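Local coordinates for protein tapirin (PDB 6N2C) that binds cellulose and probably attaches the cells of an extremely thermophilic bacterium to plant biomass through a zinc-containing beta-helix domain, at residues Lys333-Asp338 / Phe442-Pro447. Sequence-based numbering, arbitrary orientation.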
ATOM      1  N   LYS A 333       3.990   5.865  16.031  0.55 17.02           N
ATOM      2  CA  LYS A 333       3.602   4.781  16.883  0.55 18.38           C
ATOM      3  C   LYS A 333       3.631   3.475  16.125  0.55 17.56           C
ATOM      4  O   LYS A 333       3.425   3.471  14.894  0.55 17.95           O
ATOM      5  CB  LYS A 333       2.211   5.101  17.446  0.55 21.54           C
ATOM      6  CG  LYS A 333       2.197   6.466  18.240  0.55 25.36           C
ATOM      7  CD  LYS A 333       0.828   7.115  18.339  0.55 28.80           C
ATOM      8  CE  LYS A 333       0.872   8.523  18.944  0.55 30.46           C
ATOM      9  NZ  LYS A 333       1.336   9.614  18.036  0.55 30.28           N
ATOM     10  N   LEU A 334       3.907   2.379  16.825  1.00 16.39           N
ATOM     11  CA  LEU A 334       3.599   1.057  16.317  1.00 16.13           C
ATOM     12  C   LEU A 334       2.501   0.480  17.146  1.00 18.71           C
ATOM     13  O   LEU A 334       2.580   0.488  18.408  1.00 17.92           O
ATOM     14  CB  LEU A 334       4.812   0.125  16.407  1.00 16.67           C
ATOM     15  CG  LEU A 334       5.997   0.463  15.493  1.00 17.16           C
ATOM     16  CD1 LEU A 334       7.091  -0.580  15.615  1.00 16.65           C
ATOM     17  CD2 LEU A 334       5.529   0.496  14.070  1.00 17.70           C
ATOM     18  N   PHE A 335       1.512  -0.147  16.507  1.00 18.16           N
ATOM     19  CA  PHE A 335       0.417  -0.827  17.170  1.00 17.95           C
ATOM     20  C   PHE A 335       0.416  -2.304  16.736  1.00 17.69           C
ATOM     21  O   PHE A 335      -0.124  -2.630  15.646  1.00 18.04           O
ATOM     22  CB  PHE A 335      -0.988  -0.185  16.850  1.00 19.17           C
ATOM     23  CG  PHE A 335      -1.103   1.282  17.237  1.00 17.86           C
ATOM     24  CD1 PHE A 335      -1.259   1.610  18.544  1.00 18.95           C
ATOM     25  CD2 PHE A 335      -0.991   2.284  16.320  1.00 16.11           C
ATOM     26  CE1 PHE A 335      -1.372   2.933  18.954  1.00 19.42           C
ATOM     27  CE2 PHE A 335      -1.070   3.597  16.705  1.00 18.73           C
ATOM     28  CZ  PHE A 335      -1.283   3.933  18.041  1.00 18.13           C
ATOM     29  N   GLY A 336       0.978  -3.188  17.551  1.00 15.14           N
ATOM     30  CA  GLY A 336       0.896  -4.581  17.338  1.00 15.73           C
ATOM     31  C   GLY A 336      -0.183  -5.234  18.113  1.00 16.46           C
ATOM     32  O   GLY A 336      -0.820  -4.531  18.974  1.00 17.77           O
ATOM     33  N   GLY A 337      -0.385  -6.550  17.968  1.00 15.23           N
ATOM     34  CA  GLY A 337       0.357  -7.434  17.102  1.00 16.26           C
ATOM     35  C   GLY A 337       1.639  -7.892  17.758  1.00 17.02           C
ATOM     36  O   GLY A 337       2.101  -7.309  18.769  1.00 19.58           O
ATOM     37  N   ASP A 338       2.282  -8.854  17.098  1.00 16.79           N
ATOM     38  CA  ASP A 338       3.570  -9.325  17.556  1.00 16.57           C
ATOM     39  C   ASP A 338       4.656  -8.751  16.685  1.00 16.58           C
ATOM     40  O   ASP A 338       4.488  -8.541  15.457  1.00 15.59           O
ATOM     41  CB  ASP A 338       3.604 -10.890  17.482  1.00 16.65           C
ATOM     42  CG  ASP A 338       2.604 -11.562  18.392  1.00 22.61           C
ATOM     43  OD1 ASP A 338       2.175 -11.000  19.427  1.00 18.48           O
ATOM     44  OD2 ASP A 338       2.322 -12.725  18.100  1.00 28.94           O
ATOM     45  N   PHE A 442      -1.530  -2.377  30.540  1.00 19.02           N
ATOM     46  CA  PHE A 442      -1.793  -1.333  29.550  1.00 18.90           C
ATOM     47  C   PHE A 442      -2.828  -1.868  28.545  1.00 17.82           C
ATOM     48  O   PHE A 442      -2.965  -3.070  28.293  1.00 18.62           O
ATOM     49  CB  PHE A 442      -0.503  -0.851  28.811  1.00 21.80           C
ATOM     50  CG  PHE A 442       0.160  -1.935  28.034  1.00 18.46           C
ATOM     51  CD1 PHE A 442       0.936  -2.877  28.700  1.00 21.33           C
ATOM     52  CD2 PHE A 442      -0.060  -2.077  26.658  1.00 19.62           C
ATOM     53  CE1 PHE A 442       1.566  -3.905  28.014  1.00 20.49           C
ATOM     54  CE2 PHE A 442       0.543  -3.112  25.977  1.00 17.53           C
ATOM     55  CZ  PHE A 442       1.329  -4.051  26.667  1.00 19.77           C
ATOM     56  N   GLN A 443      -3.520  -0.944  27.948  1.00 19.12           N
ATOM     57  CA  GLN A 443      -4.613  -1.250  27.023  1.00 20.91           C
ATOM     58  C   GLN A 443      -4.244  -0.465  25.760  1.00 18.53           C
ATOM     59  O   GLN A 443      -4.154   0.719  25.773  1.00 19.79           O
ATOM     60  CB  GLN A 443      -6.037  -0.817  27.567  1.00 22.01           C
ATOM     61  CG  GLN A 443      -6.608  -1.644  28.716  1.00 20.80           C
ATOM     62  CD  GLN A 443      -5.895  -1.343  29.992  1.00 22.36           C
ATOM     63  OE1 GLN A 443      -5.886  -0.208  30.393  1.00 20.66           O
ATOM     64  NE2 GLN A 443      -5.228  -2.341  30.595  1.00 18.36           N
ATOM     65  N   ILE A 444      -3.964  -1.193  24.662  1.00 19.98           N
ATOM     66  CA  ILE A 444      -3.371  -0.522  23.517  1.00 19.94           C
ATOM     67  C   ILE A 444      -4.439   0.322  22.810  1.00 20.99           C
ATOM     68  O   ILE A 444      -5.466  -0.242  22.476  1.00 20.63           O
ATOM     69  CB  ILE A 444      -2.867  -1.585  22.549  1.00 18.59           C
ATOM     70  CG1 ILE A 444      -1.712  -2.313  23.181  1.00 20.23           C
ATOM     71  CG2 ILE A 444      -2.402  -0.895  21.237  1.00 19.50           C
ATOM     72  CD1 ILE A 444      -1.333  -3.612  22.494  1.00 20.96           C
ATOM     73  N   PRO A 445      -4.169   1.596  22.535  1.00 18.82           N
ATOM     74  CA  PRO A 445      -5.183   2.506  21.962  1.00 21.20           C
ATOM     75  C   PRO A 445      -5.188   2.453  20.403  1.00 17.98           C
ATOM     76  O   PRO A 445      -4.740   3.369  19.736  1.00 19.62           O
ATOM     77  CB  PRO A 445      -4.722   3.832  22.422  1.00 22.89           C
ATOM     78  CG  PRO A 445      -3.219   3.713  22.474  1.00 21.11           C
ATOM     79  CD  PRO A 445      -2.975   2.339  22.966  1.00 19.49           C
ATOM     80  N   TYR A 446      -5.721   1.366  19.938  1.00 19.53           N
ATOM     81  CA  TYR A 446      -5.656   1.076  18.523  1.00 20.06           C
ATOM     82  C   TYR A 446      -6.426   2.121  17.756  1.00 21.82           C
ATOM     83  O   TYR A 446      -7.554   2.454  18.148  1.00 23.16           O
ATOM     84  CB  TYR A 446      -6.252  -0.257  18.239  1.00 18.14           C
ATOM     85  CG  TYR A 446      -5.441  -1.462  18.704  1.00 17.55           C
ATOM     86  CD1 TYR A 446      -4.246  -1.815  18.053  1.00 17.64           C
ATOM     87  CD2 TYR A 446      -5.828  -2.193  19.748  1.00 20.43           C
ATOM     88  CE1 TYR A 446      -3.546  -2.906  18.443  1.00 16.60           C
ATOM     89  CE2 TYR A 446      -5.107  -3.307  20.162  1.00 17.60           C
ATOM     90  CZ  TYR A 446      -3.932  -3.620  19.511  1.00 15.36           C
ATOM     91  OH  TYR A 446      -3.231  -4.725  19.880  1.00 17.36           O
ATOM     92  N   PRO A 447      -5.861   2.595  16.658  1.00 22.75           N
ATOM     93  CA  PRO A 447      -6.666   3.413  15.698  1.00 25.16           C
ATOM     94  C   PRO A 447      -7.950   2.750  15.222  1.00 24.89           C
ATOM     95  O   PRO A 447      -8.028   1.543  15.065  1.00 25.47           O
ATOM     96  CB  PRO A 447      -5.700   3.613  14.546  1.00 25.38           C
ATOM     97  CG  PRO A 447      -4.343   3.582  15.194  1.00 25.25           C
ATOM     98  CD  PRO A 447      -4.476   2.465  16.195  1.00 23.56           C
TER
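Phe335 and Tyr446 both hold CG anti to the carbonyl carbon, with chi1 -59° for Phe335, which sets the Phe335 ring among the side chains of 442-447 and carries the Tyr446 hydroxyl to Gly336. The contact joins one strand of the parallel beta-helix, 333-335, to the extended loop between strand 434-436 and helix 451-457. This loop runs back along the outside of the beta-helix. Phe335 points outward from its strand, while Leu334 packs on Leu319 in the interior of the beta-helix. Pro447 lies over one face of the Phe335 ring. Its CD sits 3.6 Å from the ring centroid, 16° off the normal, in a CH-pi contact. Ile444 approaches the same ring at its edge, with CG2 3.9 Å from Phe335 CD1. Pro445, the centre of an inverse gamma turn, brings its CG to 4.1 Å from Phe335 CE1. Were Phe335 an alanine, Pro447 CD would probably lose its aromatic face and a gap would be likely to open beside Ile444 CG2. At the root of the Phe335 side chain, CB meets Tyr446 CD1 at 3.8 Å. Tyr315 of the neighbouring strand 313-315 stacks on Tyr446, and Phe313 and Tyr315 both touch Pro447. Past the strand end, a cis peptide joins Gly336 to Gly337. There Tyr446 OH donates a 2.6 Å hydrogen bond to Gly336 O, the donor lying 21° out of the carbonyl plane.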